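Local coordinates for protein D-threo-3-hydroxyaspartate dehydratase (Delftia, PDB 3WQC) that uses pyridoxal 5'-phosphate and a divalent metal ion to deaminate D-threo-3-hydroxyaspartate to oxaloacetate and ammonia, and also acts on D-serine, at residues 142-150 with 198-209; 34-42 with 227-235. One frame throughout, in Å; residues are numbered along the deposited sequence.

Contact 1: 142-150 with 198-209; sequences WIEIDTDGH and LAERERAGCVQA
I145 and T147 bring the end of a barrel strand against a covering helix, a strand-to-helix contact in the TIM-barrel domain of the alanine racemase fold type. Strand 142-146 belongs to the parallel sheet, and helix 198-209 runs over its outer side; the two axes approach to 8.6 Å at 136° between their N-to-C directions, and 363 Å² is buried. The branch of I145 built through CG1 does the apolar work: CD1 lies 3.5 Å from A209 CB, while C206 SG is more distant, 4.5 Å from CG1. L162 of helix 159-171 packs on both I145 and A209. Cutting I145 back to an alanine removes CG1, CG2 and CD1, which would probably open a gap against A209 and cost its methyl this partner. T147 meets the helix backbone. With chi1 at 55° for OG1, CG2 stands anti to the carbonyl carbon, beside the main chain of G205 and C206, 3.7 Å from C206 N; a CB on G205 would clash with that methyl. T147 OG1 passes E202 and is hydrogen-bonded to T181. The E202 carboxylate is hydrogen-bonded to A183 N, whereas D148 turns its OD2 to S185. D146 OD1, on its syn lone pair, accepts from G149 N at 2.7 Å in an Asx motif that shapes the loop after the strand. Finally, the extended chain of R201 brings NE to 3.0 Å from T147 O.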
loop_
_atom_site.group_PDB
_atom_site.type_symbol
_atom_site.label_atom_id
_atom_site.label_comp_id
_atom_site.label_asym_id
_atom_site.label_seq_id
_atom_site.Cartn_x
_atom_site.Cartn_y
_atom_site.Cartn_z
ATOM N N TRP B 142 -26.379 1.609 -14.300
ATOM C CA TRP B 142 -27.176 1.453 -13.079
ATOM C C TRP B 142 -27.049 2.699 -12.272
ATOM O O TRP B 142 -26.030 3.419 -12.343
ATOM C CB TRP B 142 -26.698 0.273 -12.243
ATOM C CG TRP B 142 -26.804 -1.053 -12.966
ATOM C CD1 TRP B 142 -27.148 -1.366 -14.289
ATOM C CD2 TRP B 142 -26.452 -2.326 -12.343
ATOM N NE1 TRP B 142 -27.018 -2.719 -14.514
ATOM C CE2 TRP B 142 -26.590 -3.351 -13.357
ATOM C CE3 TRP B 142 -25.983 -2.681 -11.060
ATOM C CZ2 TRP B 142 -26.286 -4.716 -13.088
ATOM C CZ3 TRP B 142 -25.667 -4.034 -10.784
ATOM C CH2 TRP B 142 -25.824 -5.032 -11.797
ATOM N N ILE B 143 -28.049 2.971 -11.417
ATOM C CA ILE B 143 -28.019 4.203 -10.589
ATOM C C ILE B 143 -27.570 3.792 -9.194
ATOM O O ILE B 143 -28.177 2.874 -8.559
ATOM C CB ILE B 143 -29.382 4.914 -10.558
ATOM C CG1 ILE B 143 -29.787 5.272 -12.033
ATOM C CG2 ILE B 143 -29.285 6.124 -9.600
ATOM C CD1 ILE B 143 -31.226 5.826 -12.119
ATOM N N GLU B 144 -26.530 4.427 -8.695
ATOM C CA GLU B 144 -26.060 4.131 -7.327
ATOM C C GLU B 144 -26.913 4.834 -6.252
ATOM O O GLU B 144 -27.206 6.039 -6.423
ATOM C CB GLU B 144 -24.569 4.527 -7.177
ATOM C CG GLU B 144 -23.978 4.049 -5.813
ATOM C CD GLU B 144 -22.487 4.149 -5.698
ATOM O OE1 GLU B 144 -21.982 3.481 -4.750
ATOM O OE2 GLU B 144 -21.859 4.905 -6.485
ATOM N N ILE B 145 -27.300 4.102 -5.199
ATOM C CA ILE B 145 -28.214 4.577 -4.172
ATOM C C ILE B 145 -27.387 4.688 -2.879
ATOM O O ILE B 145 -26.616 3.781 -2.527
ATOM C CB ILE B 145 -29.369 3.586 -3.993
ATOM C CG1 ILE B 145 -30.074 3.333 -5.345
ATOM C CG2 ILE B 145 -30.349 4.142 -2.920
ATOM C CD1 ILE B 145 -30.585 4.586 -6.058
ATOM N N ASP B 146 -27.578 5.770 -2.147
ATOM C CA ASP B 146 -26.958 5.978 -0.822
ATOM C C ASP B 146 -28.019 5.519 0.190
ATOM O O ASP B 146 -29.105 6.142 0.323
ATOM C CB ASP B 146 -26.681 7.471 -0.616
ATOM C CG ASP B 146 -26.128 7.778 0.751
ATOM O OD1 ASP B 146 -25.951 6.821 1.531
ATOM O OD2 ASP B 146 -25.910 8.985 1.054
ATOM N N THR B 147 -27.807 4.366 0.828
ATOM C CA THR B 147 -28.756 3.821 1.796
ATOM C C THR B 147 -28.280 4.019 3.222
ATOM O O THR B 147 -29.086 3.840 4.148
ATOM C CB THR B 147 -29.044 2.314 1.557
ATOM O OG1 THR B 147 -27.790 1.570 1.560
ATOM C CG2 THR B 147 -29.754 2.096 0.239
ATOM N N ASP B 148 -27.007 4.406 3.451
ATOM C CA ASP B 148 -26.498 4.547 4.823
ATOM C C ASP B 148 -25.563 5.737 5.119
ATOM O O ASP B 148 -24.974 5.801 6.226
ATOM C CB ASP B 148 -25.843 3.219 5.238
ATOM C CG ASP B 148 -24.495 3.036 4.501
ATOM O OD1 ASP B 148 -24.293 3.736 3.450
ATOM O OD2 ASP B 148 -23.682 2.177 4.956
ATOM N N GLY B 149 -25.400 6.679 4.157
ATOM C CA GLY B 149 -24.577 7.841 4.319
ATOM C C GLY B 149 -23.092 7.608 4.149
ATOM O O GLY B 149 -22.288 8.460 4.483
ATOM N N HIS B 150 -22.723 6.413 3.680
ATOM C CA HIS B 150 -21.331 6.022 3.631
ATOM C C HIS B 150 -20.512 6.818 2.618
ATOM O O HIS B 150 -19.351 7.248 2.978
ATOM C CB HIS B 150 -21.240 4.490 3.287
ATOM C CG HIS B 150 -19.858 3.974 3.193
ATOM N ND1 HIS B 150 -18.997 3.923 4.296
ATOM C CD2 HIS B 150 -19.187 3.336 2.112
ATOM C CE1 HIS B 150 -17.795 3.363 3.867
ATOM N NE2 HIS B 150 -17.921 2.998 2.563
ATOM N N LEU B 198 -28.794 -3.127 9.776
ATOM C CA LEU B 198 -28.213 -2.330 8.662
ATOM C C LEU B 198 -28.460 -3.085 7.358
ATOM O O LEU B 198 -28.764 -2.436 6.368
ATOM C CB LEU B 198 -26.719 -2.032 8.936
ATOM C CG LEU B 198 -26.058 -1.290 7.725
ATOM C CD1 LEU B 198 -26.671 0.092 7.482
ATOM C CD2 LEU B 198 -24.582 -1.238 8.045
ATOM N N ALA B 199 -28.352 -4.430 7.357
ATOM C CA ALA B 199 -28.559 -5.215 6.135
ATOM C C ALA B 199 -29.992 -4.930 5.679
ATOM O O ALA B 199 -30.250 -4.867 4.448
ATOM C CB ALA B 199 -28.262 -6.689 6.336
ATOM N N GLU B 200 -30.946 -4.937 6.621
ATOM C CA GLU B 200 -32.397 -4.641 6.271
ATOM C C GLU B 200 -32.551 -3.183 5.734
ATOM O O GLU B 200 -33.287 -2.978 4.742
ATOM C CB GLU B 200 -33.298 -4.882 7.463
ATOM C CG GLU B 200 -34.741 -4.436 7.205
ATOM C CD GLU B 200 -35.455 -5.089 6.052
ATOM O OE1 GLU B 200 -36.474 -4.457 5.639
ATOM O OE2 GLU B 200 -35.050 -6.156 5.497
ATOM N N ARG B 201 -31.866 -2.201 6.320
ATOM C CA ARG B 201 -31.923 -0.792 5.818
ATOM C C ARG B 201 -31.345 -0.754 4.389
ATOM O O ARG B 201 -31.879 -0.045 3.497
ATOM C CB ARG B 201 -31.101 0.137 6.719
ATOM C CG ARG B 201 -30.955 1.588 6.397
ATOM C CD ARG B 201 -30.229 2.347 7.585
ATOM N NE ARG B 201 -29.788 3.613 7.098
ATOM C CZ ARG B 201 -30.527 4.707 7.149
ATOM N NH1 ARG B 201 -31.725 4.678 7.754
ATOM N NH2 ARG B 201 -30.045 5.838 6.674
ATOM N N GLU B 202 -30.239 -1.473 4.141
ATOM C CA GLU B 202 -29.599 -1.475 2.795
ATOM C C GLU B 202 -30.576 -2.106 1.759
ATOM O O GLU B 202 -30.819 -1.555 0.676
ATOM C CB GLU B 202 -28.305 -2.323 2.920
ATOM C CG GLU B 202 -27.517 -2.348 1.615
ATOM C CD GLU B 202 -26.282 -3.271 1.624
ATOM O OE1 GLU B 202 -26.286 -4.344 2.301
ATOM O OE2 GLU B 202 -25.304 -2.961 0.863
ATOM N N ARG B 203 -31.190 -3.271 2.124
ATOM C CA ARG B 203 -32.140 -3.944 1.231
ATOM C C ARG B 203 -33.301 -3.007 0.996
ATOM O O ARG B 203 -33.730 -2.795 -0.158
ATOM C CB ARG B 203 -32.676 -5.277 1.874
ATOM C CG ARG B 203 -33.588 -6.087 0.984
ATOM C CD ARG B 203 -34.531 -6.956 1.820
ATOM N NE ARG B 203 -35.503 -6.120 2.619
ATOM C CZ ARG B 203 -36.560 -5.454 2.084
ATOM N NH1 ARG B 203 -36.949 -5.627 0.810
ATOM N NH2 ARG B 203 -37.297 -4.703 2.927
ATOM N N ALA B 204 -33.895 -2.521 2.086
ATOM C CA ALA B 204 -35.150 -1.692 1.974
ATOM C C ALA B 204 -34.912 -0.437 1.155
ATOM O O ALA B 204 -35.738 -0.073 0.293
ATOM C CB ALA B 204 -35.674 -1.313 3.373
ATOM N N GLY B 205 -33.755 0.210 1.336
ATOM C CA GLY B 205 -33.494 1.454 0.614
ATOM C C GLY B 205 -33.227 1.171 -0.870
ATOM O O GLY B 205 -33.711 1.940 -1.720
ATOM N N CYS B 206 -32.490 0.095 -1.218
ATOM C CA CYS B 206 -32.234 -0.144 -2.647
ATOM C C CYS B 206 -33.550 -0.501 -3.338
ATOM O O CYS B 206 -33.799 -0.096 -4.460
ATOM C CB CYS B 206 -31.154 -1.224 -2.753
ATOM S SG CYS B 206 -30.286 -1.038 -4.319
ATOM N N VAL B 207 -34.345 -1.399 -2.690
ATOM C CA VAL B 207 -35.616 -1.794 -3.292
ATOM C C VAL B 207 -36.558 -0.569 -3.360
ATOM O O VAL B 207 -37.232 -0.432 -4.407
ATOM C CB VAL B 207 -36.203 -2.952 -2.428
ATOM C CG1 VAL B 207 -37.651 -3.229 -2.895
ATOM C CG2 VAL B 207 -35.370 -4.245 -2.628
ATOM N N GLN B 208 -36.535 0.313 -2.361
ATOM C CA GLN B 208 -37.362 1.536 -2.448
ATOM C C GLN B 208 -37.009 2.339 -3.693
ATOM O O GLN B 208 -37.902 2.818 -4.426
ATOM C CB GLN B 208 -37.131 2.416 -1.199
ATOM C CG GLN B 208 -37.809 3.789 -1.166
ATOM C CD GLN B 208 -37.438 4.619 0.062
ATOM O OE1 GLN B 208 -36.568 4.187 0.847
ATOM N NE2 GLN B 208 -37.839 5.845 0.096
ATOM N N ALA B 209 -35.692 2.485 -3.957
ATOM C CA ALA B 209 -35.301 3.280 -5.155
ATOM C C ALA B 209 -35.802 2.574 -6.411
ATOM O O ALA B 209 -36.292 3.237 -7.352
ATOM C CB ALA B 209 -33.775 3.412 -5.186
#

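Contact 2: 34-42 with 227-235; sequences IARMQQRMD and STPTALAAS. With PLP (pyridoxal-5'-phosphate), chain J.
R40 reaches from helix 34-42 to the carbonyls of A231, L232 and A234. CB points toward the short helix, and with CG anti to the backbone N (chi1 -179°) the chain leads on to CD, 3.5 Å from A231 O. After the bend at chi3, NE passes 3.3 Å from L232 O, too poorly angled for a hydrogen bond, and one face of the guanidinium is turned to that oxygen, 3.2 Å from the plane, over its centre. NH2 makes the main bond, 2.7 Å to A234 O, in both the guanidinium and the carbonyl plane; NH1 adds a weak bond to it, and NH2 another weak one to A231 O. Both helices belong to the alanine racemase-type barrel domain, and the short one, with S227 at its N-cap, presents its N-terminal end to the cofactor: T228 N bonds PLP O2P at 3.0 Å and 179°, and T228 OG1 bonds O1P at 2.6 Å. M37, bent at chi2 and chi3, brings CE to 3.6 Å from L232 CD2. L232 CD1 lies over one face of the R36 guanidinium, 3.8 Å above the plane, offset toward the rim, while R36 NH1 is hydrogen-bonded to V260 O.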
loop_
_atom_site.group_PDB
_atom_site.type_symbol
_atom_site.label_atom_id
_atom_site.label_comp_id
_atom_site.label_asym_id
_atom_site.label_seq_id
_atom_site.Cartn_x
_atom_site.Cartn_y
_atom_site.Cartn_z
ATOM N N ILE B 34 -15.378 -19.353 0.176
ATOM C CA ILE B 34 -16.084 -19.290 -1.118
ATOM C C ILE B 34 -17.412 -20.034 -0.949
ATOM O O ILE B 34 -18.497 -19.545 -1.335
ATOM C CB ILE B 34 -15.209 -19.820 -2.296
ATOM C CG1 ILE B 34 -14.143 -18.762 -2.556
ATOM C CG2 ILE B 34 -16.041 -20.191 -3.511
ATOM C CD1 ILE B 34 -13.122 -19.174 -3.605
ATOM N N ALA B 35 -17.334 -21.243 -0.415
ATOM C CA ALA B 35 -18.562 -22.108 -0.272
ATOM C C ALA B 35 -19.531 -21.472 0.667
ATOM O O ALA B 35 -20.760 -21.491 0.430
ATOM C CB ALA B 35 -18.170 -23.438 0.291
ATOM N N ARG B 36 -19.035 -20.923 1.787
ATOM C CA ARG B 36 -19.932 -20.353 2.785
ATOM C C ARG B 36 -20.797 -19.209 2.155
ATOM O O ARG B 36 -22.029 -19.110 2.379
ATOM C CB ARG B 36 -19.202 -19.826 4.027
ATOM C CG ARG B 36 -20.081 -19.020 5.042
ATOM C CD ARG B 36 -19.243 -18.497 6.171
ATOM N NE ARG B 36 -20.021 -17.665 7.080
ATOM C CZ ARG B 36 -19.525 -16.694 7.878
ATOM N NH1 ARG B 36 -18.212 -16.512 7.967
ATOM N NH2 ARG B 36 -20.331 -15.941 8.645
ATOM N N MET B 37 -20.143 -18.313 1.438
ATOM C CA MET B 37 -20.875 -17.189 0.856
ATOM C C MET B 37 -21.808 -17.664 -0.204
ATOM O O MET B 37 -22.974 -17.198 -0.217
ATOM C CB MET B 37 -19.863 -16.144 0.292
ATOM C CG MET B 37 -20.549 -14.865 -0.251
ATOM S SD MET B 37 -21.412 -13.882 1.024
ATOM C CE MET B 37 -20.018 -13.098 1.909
ATOM N N GLN B 38 -21.364 -18.512 -1.127
ATOM C CA GLN B 38 -22.219 -18.943 -2.227
ATOM C C GLN B 38 -23.423 -19.678 -1.633
ATOM O O GLN B 38 -24.573 -19.504 -2.107
ATOM C CB GLN B 38 -21.516 -19.864 -3.231
ATOM C CG GLN B 38 -22.347 -20.183 -4.491
ATOM C CD GLN B 38 -22.688 -18.926 -5.311
ATOM O OE1 GLN B 38 -21.795 -18.211 -5.761
ATOM N NE2 GLN B 38 -24.011 -18.651 -5.557
ATOM N N GLN B 39 -23.206 -20.551 -0.622
ATOM C CA GLN B 39 -24.341 -21.288 -0.047
ATOM C C GLN B 39 -25.361 -20.301 0.579
ATOM O O GLN B 39 -26.581 -20.527 0.553
ATOM C CB GLN B 39 -23.839 -22.283 1.036
ATOM C CG GLN B 39 -23.104 -23.403 0.327
ATOM C CD GLN B 39 -22.280 -24.301 1.220
ATOM O OE1 GLN B 39 -22.273 -24.170 2.484
ATOM N NE2 GLN B 39 -21.554 -25.257 0.572
ATOM N N ARG B 40 -24.883 -19.259 1.236
ATOM C CA ARG B 40 -25.780 -18.314 1.874
ATOM C C ARG B 40 -26.619 -17.605 0.819
ATOM O O ARG B 40 -27.865 -17.424 0.986
ATOM C CB ARG B 40 -25.047 -17.302 2.777
ATOM C CG ARG B 40 -26.073 -16.407 3.394
ATOM C CD ARG B 40 -25.480 -15.617 4.469
ATOM N NE ARG B 40 -26.425 -15.543 5.542
ATOM C CZ ARG B 40 -27.392 -14.636 5.709
ATOM N NH1 ARG B 40 -28.112 -14.851 6.830
ATOM N NH2 ARG B 40 -27.635 -13.554 4.833
ATOM N N MET B 41 -25.978 -17.203 -0.273
ATOM C CA MET B 41 -26.744 -16.545 -1.359
ATOM C C MET B 41 -27.750 -17.479 -2.045
ATOM O O MET B 41 -28.887 -17.085 -2.315
ATOM C CB MET B 41 -25.837 -15.903 -2.376
ATOM C CG MET B 41 -24.886 -14.862 -1.729
ATOM S SD MET B 41 -25.799 -13.566 -0.852
ATOM C CE MET B 41 -25.583 -13.936 0.856
ATOM N N ASP B 42 -27.378 -18.758 -2.236
ATOM C CA ASP B 42 -28.283 -19.768 -2.812
ATOM C C ASP B 42 -29.468 -19.909 -1.858
ATOM O O ASP B 42 -30.641 -19.926 -2.334
ATOM C CB ASP B 42 -27.544 -21.080 -2.957
ATOM C CG ASP B 42 -26.517 -21.072 -4.073
ATOM O OD1 ASP B 42 -26.493 -20.187 -4.957
ATOM O OD2 ASP B 42 -25.682 -21.994 -4.047
ATOM N N SER B 227 -22.167 -5.600 1.168
ATOM C CA SER B 227 -20.822 -5.506 1.716
ATOM C C SER B 227 -20.695 -6.917 2.338
ATOM O O SER B 227 -21.709 -7.599 2.564
ATOM C CB SER B 227 -20.706 -4.404 2.778
ATOM O OG SER B 227 -21.544 -4.711 3.909
ATOM N N THR B 228 -19.486 -7.353 2.676
ATOM C CA THR B 228 -19.347 -8.700 3.234
ATOM C C THR B 228 -20.177 -8.786 4.539
ATOM O O THR B 228 -20.879 -9.773 4.733
ATOM C CB THR B 228 -17.832 -9.070 3.400
ATOM O OG1 THR B 228 -17.404 -9.518 2.120
ATOM C CG2 THR B 228 -17.703 -10.259 4.406
ATOM N N PRO B 229 -20.042 -7.804 5.465
ATOM C CA PRO B 229 -20.810 -8.008 6.746
ATOM C C PRO B 229 -22.341 -8.094 6.509
ATOM O O PRO B 229 -23.014 -8.888 7.176
ATOM C CB PRO B 229 -20.425 -6.787 7.564
ATOM C CG PRO B 229 -19.018 -6.382 6.994
ATOM C CD PRO B 229 -19.131 -6.640 5.522
ATOM N N THR B 230 -22.895 -7.210 5.655
ATOM C CA THR B 230 -24.374 -7.245 5.460
ATOM C C THR B 230 -24.758 -8.437 4.617
ATOM O O THR B 230 -25.852 -8.973 4.801
ATOM C CB THR B 230 -24.941 -5.970 4.819
ATOM O OG1 THR B 230 -24.194 -5.642 3.619
ATOM C CG2 THR B 230 -24.806 -4.813 5.819
ATOM N N ALA B 231 -23.889 -8.902 3.705
ATOM C CA ALA B 231 -24.225 -10.162 2.965
ATOM C C ALA B 231 -24.440 -11.333 3.925
ATOM O O ALA B 231 -25.327 -12.181 3.741
ATOM C CB ALA B 231 -23.187 -10.544 1.921
ATOM N N LEU B 232 -23.550 -11.399 4.924
ATOM C CA LEU B 232 -23.572 -12.497 5.900
ATOM C C LEU B 232 -24.631 -12.357 6.986
ATOM O O LEU B 232 -25.016 -13.345 7.638
ATOM C CB LEU B 232 -22.196 -12.678 6.516
ATOM C CG LEU B 232 -21.151 -13.187 5.469
ATOM C CD1 LEU B 232 -19.712 -13.113 6.070
ATOM C CD2 LEU B 232 -21.467 -14.581 4.900
ATOM N N ALA B 233 -25.156 -11.140 7.136
ATOM C CA ALA B 233 -26.085 -10.847 8.238
ATOM C C ALA B 233 -27.544 -10.702 7.769
ATOM O O ALA B 233 -28.440 -10.763 8.652
ATOM C CB ALA B 233 -25.630 -9.625 9.022
ATOM N N ALA B 234 -27.808 -10.539 6.443
ATOM C CA ALA B 234 -29.171 -10.190 6.018
ATOM C C ALA B 234 -30.105 -11.344 6.411
ATOM O O ALA B 234 -29.812 -12.475 6.099
ATOM C CB ALA B 234 -29.173 -9.892 4.526
ATOM N N SER B 235 -31.219 -11.069 7.077
ATOM C CA SER B 235 -32.222 -12.164 7.280
ATOM C C SER B 235 -33.003 -12.495 6.075
ATOM O O SER B 235 -33.334 -13.673 5.873
ATOM C CB SER B 235 -33.178 -11.991 8.469
ATOM O OG SER B 235 -33.470 -10.689 8.682
HETATM N N1 PLP J . -19.706 -3.119 -3.564
HETATM C C2 PLP J . -18.951 -2.019 -3.755
HETATM C C2A PLP J . -19.478 -0.849 -4.554
HETATM C C3 PLP J . -17.620 -1.984 -3.196
HETATM O O3 PLP J . -16.871 -0.913 -3.407
HETATM C C4 PLP J . -17.177 -3.124 -2.436
HETATM C C4A PLP J . -15.850 -3.115 -1.915
HETATM C C5 PLP J . -18.048 -4.244 -2.289
HETATM C C6 PLP J . -19.345 -4.165 -2.815
HETATM C C5A PLP J . -17.632 -5.459 -1.497
HETATM O O4P PLP J . -17.525 -5.078 -0.048
HETATM P P PLP J . -16.722 -6.083 0.906
HETATM O O1P PLP J . -17.289 -7.412 0.571
HETATM O O2P PLP J . -17.102 -5.622 2.269
HETATM O O3P PLP J . -15.286 -6.033 0.579
#

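From the N terminus, after helix 3-11 and strand 22-26, the chain enters helix 27-44, which carries residues 34-42, then runs through successive strands and helices of the barrel domain to strand 140-146. Contact 1 closes a loop of 47 residues when helix 192-215 returns to that strand. Strand 222-225 follows, and residues 227-235 close contact 2 with 184 residues enclosed, so contact 1 is nested inside contact 2. The centres lie about 17 Å apart, yet the contacts touch: E202 OE1 is 2.8 Å from T230 OG1, a probable hydrogen bond, and A199 CB packs 3.6 Å from A234 CA. Helix 192-215 thereby touches both strand 140-146 and helix 228-233, whose T228 binds the PLP phosphate.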